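Side-chain contacts in phenylalanine--tRNA ligase beta subunit (PDB 3IG2), which forms, with the alpha subunit, a tetrameric magnesium-dependent ligase that charges tRNA(Phe) with phenylalanine at the expense of ATP: residues E71-N76 against W118-M123; E145-R150 against A205-K210. One frame throughout, in Å; residues are numbered along the deposited sequence.

Contact 1: residues E71-N76 against W118-M123; sequences ESIAHN and WVTGKM
I73 points from the helix into the strand between W118 and T120, and its end methyl touches both. I73 CD1 comes to 3.9 Å from T120 CG2 and to 4.0 Å from W118 CB, bridging two residues whose side chains lie on the same face of the strand. Toward T120 the approach is tip to tip: the threonine methyl also meets the other branch of the isoleucine, with I73 CG2 3.9 Å from T120 CG2. Against W118 the isoleucine runs obliquely, reaching the root of the side chain and the start of the indole, where W118 CD1 is 4.2 Å from I73 CD1. The join is one of helix 66-75 laid on strand 109-121 of the large mixed sheet in the core domain of the beta subunit, whose family belongs to the class II tRNA synthetase clan; F86 and V202, on the two strands flanking 109-121, also touch I73. With chi1 at 64°, T120 has OG1 between its backbone N and carbonyl carbon, and CG2, beside the backbone N, is left to meet the helix. That hydroxyl accepts a hydrogen bond from the backbone N of L84, just ahead of strand 85-95. W118 NE1 makes a weak hydrogen bond to the carbonyl oxygen of L66, near the start of the same helix.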
loop_
_atom_site.group_PDB
_atom_site.type_symbol
_atom_site.label_atom_id
_atom_site.label_comp_id
_atom_site.label_asym_id
_atom_site.label_seq_id
_atom_site.Cartn_x
_atom_site.Cartn_y
_atom_site.Cartn_z
ATOM N N GLU B 71 15.163 9.167 -23.238
ATOM C CA GLU B 71 15.342 10.614 -23.051
ATOM C C GLU B 71 14.678 11.108 -21.753
ATOM O O GLU B 71 15.289 11.859 -20.987
ATOM C CB GLU B 71 14.786 11.400 -24.229
ATOM C CG GLU B 71 15.522 11.226 -25.545
ATOM C CD GLU B 71 14.707 11.754 -26.735
ATOM O OE1 GLU B 71 13.539 12.127 -26.525
ATOM O OE2 GLU B 71 15.227 11.833 -27.869
ATOM N N SER B 72 13.440 10.658 -21.513
ATOM C CA SER B 72 12.682 11.027 -20.309
ATOM C C SER B 72 13.385 10.554 -19.043
ATOM O O SER B 72 13.424 11.281 -18.063
ATOM C CB SER B 72 11.259 10.451 -20.346
ATOM O OG SER B 72 10.495 10.972 -21.422
ATOM N N ILE B 73 13.922 9.335 -19.059
ATOM C CA ILE B 73 14.645 8.789 -17.896
ATOM C C ILE B 73 15.879 9.643 -17.628
ATOM O O ILE B 73 16.123 10.047 -16.481
ATOM C CB ILE B 73 15.022 7.291 -18.065
ATOM C CG1 ILE B 73 13.798 6.392 -17.825
ATOM C CG2 ILE B 73 16.114 6.911 -17.073
ATOM C CD1 ILE B 73 13.921 5.011 -18.434
ATOM N N ALA B 74 16.626 9.929 -18.695
ATOM C CA ALA B 74 17.755 10.851 -18.650
ATOM C C ALA B 74 17.405 12.215 -18.021
ATOM O O ALA B 74 18.128 12.674 -17.129
ATOM C CB ALA B 74 18.361 11.031 -20.040
ATOM N N HIS B 75 16.307 12.848 -18.459
ATOM C CA HIS B 75 15.857 14.134 -17.891
ATOM C C HIS B 75 15.227 14.058 -16.465
ATOM O O HIS B 75 15.071 15.096 -15.795
ATOM C CB HIS B 75 14.929 14.885 -18.882
ATOM N N ASN B 76 14.893 12.852 -16.005
ATOM C CA ASN B 76 14.280 12.647 -14.680
ATOM C C ASN B 76 15.248 12.117 -13.632
ATOM O O ASN B 76 14.842 11.480 -12.647
ATOM C CB ASN B 76 13.065 11.714 -14.759
ATOM C CG ASN B 76 11.786 12.444 -15.119
ATOM O OD1 ASN B 76 11.470 12.646 -16.300
ATOM N ND2 ASN B 76 11.030 12.835 -14.094
ATOM N N TRP B 118 8.545 1.572 -18.981
ATOM C CA TRP B 118 9.939 1.659 -18.602
ATOM C C TRP B 118 10.059 1.593 -17.101
ATOM O O TRP B 118 9.421 2.360 -16.375
ATOM C CB TRP B 118 10.541 2.979 -19.028
ATOM C CG TRP B 118 10.579 3.239 -20.510
ATOM C CD1 TRP B 118 11.665 3.101 -21.348
ATOM C CD2 TRP B 118 9.506 3.750 -21.311
ATOM N NE1 TRP B 118 11.318 3.503 -22.634
ATOM C CE2 TRP B 118 10.001 3.900 -22.634
ATOM C CE3 TRP B 118 8.158 4.095 -21.041
ATOM C CZ2 TRP B 118 9.202 4.366 -23.683
ATOM C CZ3 TRP B 118 7.372 4.592 -22.078
ATOM C CH2 TRP B 118 7.903 4.725 -23.390
ATOM N N VAL B 119 10.919 0.707 -16.619
ATOM C CA VAL B 119 11.144 0.650 -15.174
ATOM C C VAL B 119 12.641 0.687 -14.940
ATOM O O VAL B 119 13.349 -0.153 -15.476
ATOM C CB VAL B 119 10.596 -0.654 -14.545
ATOM C CG1 VAL B 119 11.041 -0.759 -13.029
ATOM C CG2 VAL B 119 9.075 -0.785 -14.729
ATOM N N THR B 120 13.131 1.630 -14.130
ATOM C CA THR B 120 14.575 1.669 -13.861
ATOM C C THR B 120 14.941 0.751 -12.707
ATOM O O THR B 120 14.100 0.398 -11.864
ATOM C CB THR B 120 15.133 3.111 -13.609
ATOM O OG1 THR B 120 14.550 3.651 -12.420
ATOM C CG2 THR B 120 14.814 4.017 -14.765
ATOM N N GLY B 121 16.196 0.324 -12.695
ATOM C CA GLY B 121 16.684 -0.560 -11.665
ATOM C C GLY B 121 17.945 -0.012 -11.050
ATOM O O GLY B 121 18.075 1.199 -10.852
ATOM N N LYS B 122 18.882 -0.911 -10.767
ATOM C CA LYS B 122 20.087 -0.554 -10.054
ATOM C C LYS B 122 20.984 0.239 -10.960
ATOM O O LYS B 122 20.886 0.154 -12.193
ATOM C CB LYS B 122 20.845 -1.803 -9.620
ATOM C CG LYS B 122 21.361 -2.643 -10.791
ATOM C CD LYS B 122 22.203 -3.843 -10.361
ATOM C CE LYS B 122 21.358 -4.988 -9.857
ATOM N NZ LYS B 122 20.576 -5.647 -10.937
HETATM N N MSE B 123 21.904 0.960 -10.335
HETATM C CA MSE B 123 22.960 1.640 -11.059
HETATM C C MSE B 123 23.739 0.610 -11.885
HETATM O O MSE B 123 24.005 -0.486 -11.419
HETATM C CB MSE B 123 23.865 2.342 -10.069
HETATM C CG MSE B 123 24.993 3.127 -10.680
HETATM SE SE MSE B 123 25.986 4.002 -9.262
HETATM C CE MSE B 123 27.197 2.561 -8.804
#

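Contact 2: residues E145-R150 against A205-K210; sequences ENIFKR and ADLNWK
L207 reaches from the strand toward the helix and sets one methyl, CD2, against two neighbouring helix residues. L207 CD2 lies 3.8 Å from I147 CG2 and 3.9 Å from F148 CE1, so the close packing converges on a single branch of the leucine. Both approaches are oblique. I147 points at the strand; at chi1 -71° its CG2 is anti to the backbone N, and it is this branch that meets the leucine. F148 leaves the helix pointing past the strand rather than at it, but the far end of its ring comes nearer, with CE1 against the methyl.

This is a helix packed on a beta sheet: 134-150 covers strand 200-207, and the same two helix residues extend the apolar layer onto the neighbouring strands, I147 onto L115 and L117, F148 onto A183. N208 is the centre of an inverse gamma turn. W209 follows, and its CZ3 comes to 4.9 Å from I147 CG2, a looser approach; its ring packs edge-to-face with F89, and its NE1 is hydrogen-bonded to S6 OG.

The outer side of the helix is built differently. One turn apart, K149 and E145 form a long, weak salt bridge, with K149 NZ 3.4 Å from E145 OE2, and K149 also pairs with E40 of a neighbouring subunit. R150, also exposed, lies against helix 6-19 at L12 and Q16. Helix and strand are thus joined by van der Waals contact alone across these two segments, the buried side offering methyls and a ring while E145 and K149 turn to the subunit boundary, consistent with an association driven by exclusion of water.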
loop_
_atom_site.group_PDB
_atom_site.type_symbol
_atom_site.label_atom_id
_atom_site.label_comp_id
_atom_site.label_asym_id
_atom_site.label_seq_id
_atom_site.Cartn_x
_atom_site.Cartn_y
_atom_site.Cartn_z
ATOM N N GLU B 145 1.801 -9.125 -17.231
ATOM C CA GLU B 145 0.798 -10.184 -17.010
ATOM C C GLU B 145 -0.516 -9.567 -16.523
ATOM O O GLU B 145 -1.605 -9.943 -16.962
ATOM C CB GLU B 145 1.289 -11.213 -16.001
ATOM C CG GLU B 145 0.122 -12.023 -15.407
ATOM C CD GLU B 145 0.513 -13.342 -14.828
ATOM O OE1 GLU B 145 1.693 -13.573 -14.545
ATOM O OE2 GLU B 145 -0.394 -14.179 -14.640
ATOM N N ASN B 146 -0.399 -8.580 -15.637
ATOM C CA ASN B 146 -1.574 -7.953 -15.037
ATOM C C ASN B 146 -2.295 -7.036 -16.008
ATOM O O ASN B 146 -3.531 -6.889 -15.946
ATOM C CB ASN B 146 -1.195 -7.264 -13.731
ATOM C CG ASN B 146 -0.965 -8.264 -12.619
ATOM O OD1 ASN B 146 -1.637 -9.306 -12.569
ATOM N ND2 ASN B 146 -0.013 -7.971 -11.728
ATOM N N ILE B 147 -1.532 -6.456 -16.929
ATOM C CA ILE B 147 -2.129 -5.745 -18.054
ATOM C C ILE B 147 -2.906 -6.725 -18.916
ATOM O O ILE B 147 -4.076 -6.466 -19.246
ATOM C CB ILE B 147 -1.096 -4.977 -18.903
ATOM C CG1 ILE B 147 -0.579 -3.775 -18.121
ATOM C CG2 ILE B 147 -1.747 -4.443 -20.158
ATOM C CD1 ILE B 147 0.671 -3.175 -18.694
ATOM N N PHE B 148 -2.288 -7.848 -19.273
ATOM C CA PHE B 148 -3.006 -8.854 -20.057
ATOM C C PHE B 148 -4.312 -9.294 -19.380
ATOM O O PHE B 148 -5.344 -9.383 -20.039
ATOM C CB PHE B 148 -2.138 -10.068 -20.373
ATOM C CG PHE B 148 -1.014 -9.787 -21.327
ATOM C CD1 PHE B 148 -1.011 -8.641 -22.131
ATOM C CD2 PHE B 148 0.021 -10.690 -21.461
ATOM C CE1 PHE B 148 -0.003 -8.411 -23.024
ATOM C CE2 PHE B 148 1.045 -10.452 -22.355
ATOM C CZ PHE B 148 1.028 -9.305 -23.146
ATOM N N LYS B 149 -4.262 -9.574 -18.082
ATOM C CA LYS B 149 -5.448 -9.970 -17.326
ATOM C C LYS B 149 -6.528 -8.904 -17.382
ATOM O O LYS B 149 -7.720 -9.220 -17.517
ATOM C CB LYS B 149 -5.087 -10.252 -15.869
ATOM C CG LYS B 149 -4.325 -11.529 -15.700
ATOM C CD LYS B 149 -3.950 -11.771 -14.244
ATOM C CE LYS B 149 -3.583 -13.229 -14.035
ATOM N NZ LYS B 149 -3.083 -13.507 -12.651
ATOM N N ARG B 150 -6.093 -7.642 -17.279
ATOM C CA ARG B 150 -6.988 -6.502 -17.306
ATOM C C ARG B 150 -7.695 -6.443 -18.656
ATOM O O ARG B 150 -8.858 -6.053 -18.735
ATOM C CB ARG B 150 -6.211 -5.213 -17.022
ATOM C CG ARG B 150 -7.061 -3.972 -16.747
ATOM C CD ARG B 150 -8.454 -4.355 -16.313
ATOM N NE ARG B 150 -8.849 -3.659 -15.109
ATOM C CZ ARG B 150 -10.078 -3.684 -14.605
ATOM N NH1 ARG B 150 -11.027 -4.392 -15.206
ATOM N NH2 ARG B 150 -10.351 -3.005 -13.501
ATOM N N ALA B 205 9.084 -2.529 -21.834
ATOM C CA ALA B 205 8.065 -3.364 -22.501
ATOM C C ALA B 205 7.391 -2.576 -23.612
ATOM O O ALA B 205 7.106 -1.379 -23.450
ATOM C CB ALA B 205 7.002 -3.882 -21.471
ATOM N N ASP B 206 7.139 -3.235 -24.733
ATOM C CA ASP B 206 6.388 -2.619 -25.826
ATOM C C ASP B 206 5.211 -3.542 -26.088
ATOM O O ASP B 206 5.385 -4.673 -26.515
ATOM C CB ASP B 206 7.281 -2.477 -27.060
ATOM C CG ASP B 206 6.538 -1.998 -28.320
ATOM O OD1 ASP B 206 5.327 -1.731 -28.326
ATOM O OD2 ASP B 206 7.189 -1.888 -29.363
ATOM N N LEU B 207 4.007 -3.070 -25.816
ATOM C CA LEU B 207 2.813 -3.872 -26.113
ATOM C C LEU B 207 2.142 -3.274 -27.334
ATOM O O LEU B 207 1.911 -2.052 -27.393
ATOM C CB LEU B 207 1.838 -3.877 -24.949
ATOM C CG LEU B 207 2.154 -4.722 -23.710
ATOM C CD1 LEU B 207 3.484 -4.329 -23.060
ATOM C CD2 LEU B 207 0.994 -4.650 -22.723
ATOM N N ASN B 208 1.844 -4.139 -28.297
ATOM C CA ASN B 208 1.158 -3.766 -29.526
ATOM C C ASN B 208 -0.339 -3.721 -29.260
ATOM O O ASN B 208 -1.070 -4.687 -29.484
ATOM C CB ASN B 208 1.547 -4.728 -30.668
ATOM C CG ASN B 208 3.067 -4.903 -30.784
ATOM O OD1 ASN B 208 3.774 -4.083 -31.387
ATOM N ND2 ASN B 208 3.579 -5.970 -30.185
ATOM N N TRP B 209 -0.774 -2.564 -28.765
ATOM C CA TRP B 209 -2.130 -2.345 -28.241
ATOM C C TRP B 209 -3.274 -2.757 -29.166
ATOM O O TRP B 209 -4.193 -3.445 -28.721
ATOM C CB TRP B 209 -2.306 -0.875 -27.821
ATOM C CG TRP B 209 -3.557 -0.629 -27.130
ATOM C CD1 TRP B 209 -4.732 -0.179 -27.678
ATOM C CD2 TRP B 209 -3.801 -0.820 -25.743
ATOM N NE1 TRP B 209 -5.681 -0.094 -26.714
ATOM C CE2 TRP B 209 -5.140 -0.474 -25.511
ATOM C CE3 TRP B 209 -3.008 -1.249 -24.664
ATOM C CZ2 TRP B 209 -5.722 -0.557 -24.239
ATOM C CZ3 TRP B 209 -3.570 -1.331 -23.421
ATOM C CH2 TRP B 209 -4.921 -0.982 -23.209
ATOM N N LYS B 210 -3.221 -2.341 -30.433
ATOM C CA LYS B 210 -4.280 -2.681 -31.393
ATOM C C LYS B 210 -4.463 -4.197 -31.485
ATOM O O LYS B 210 -5.594 -4.692 -31.554
ATOM C CB LYS B 210 -3.982 -2.100 -32.786
#

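In the fold
After helix 6-19 and a run of short strands the chain reaches helix 66-75, then passes through strand 85-95 to strand 109-121, where contact 1 closes a loop with 41 intervening residues. Helix 134-150 comes next and opens contact 2, which closes 54 residues later, after strands 159-163, 171-175 and 181-188, on strand 200-207. The two loops therefore follow in series and neither nest nor cross. They are nonetheless linked through one sheet, because strands 109-121 and 200-207 are neighbours in it. Contact 1 joins helix 66-75 to this sheet and contact 2 joins helix 134-150; their centres are about 21 Å apart and their nearest atoms about 5 Å.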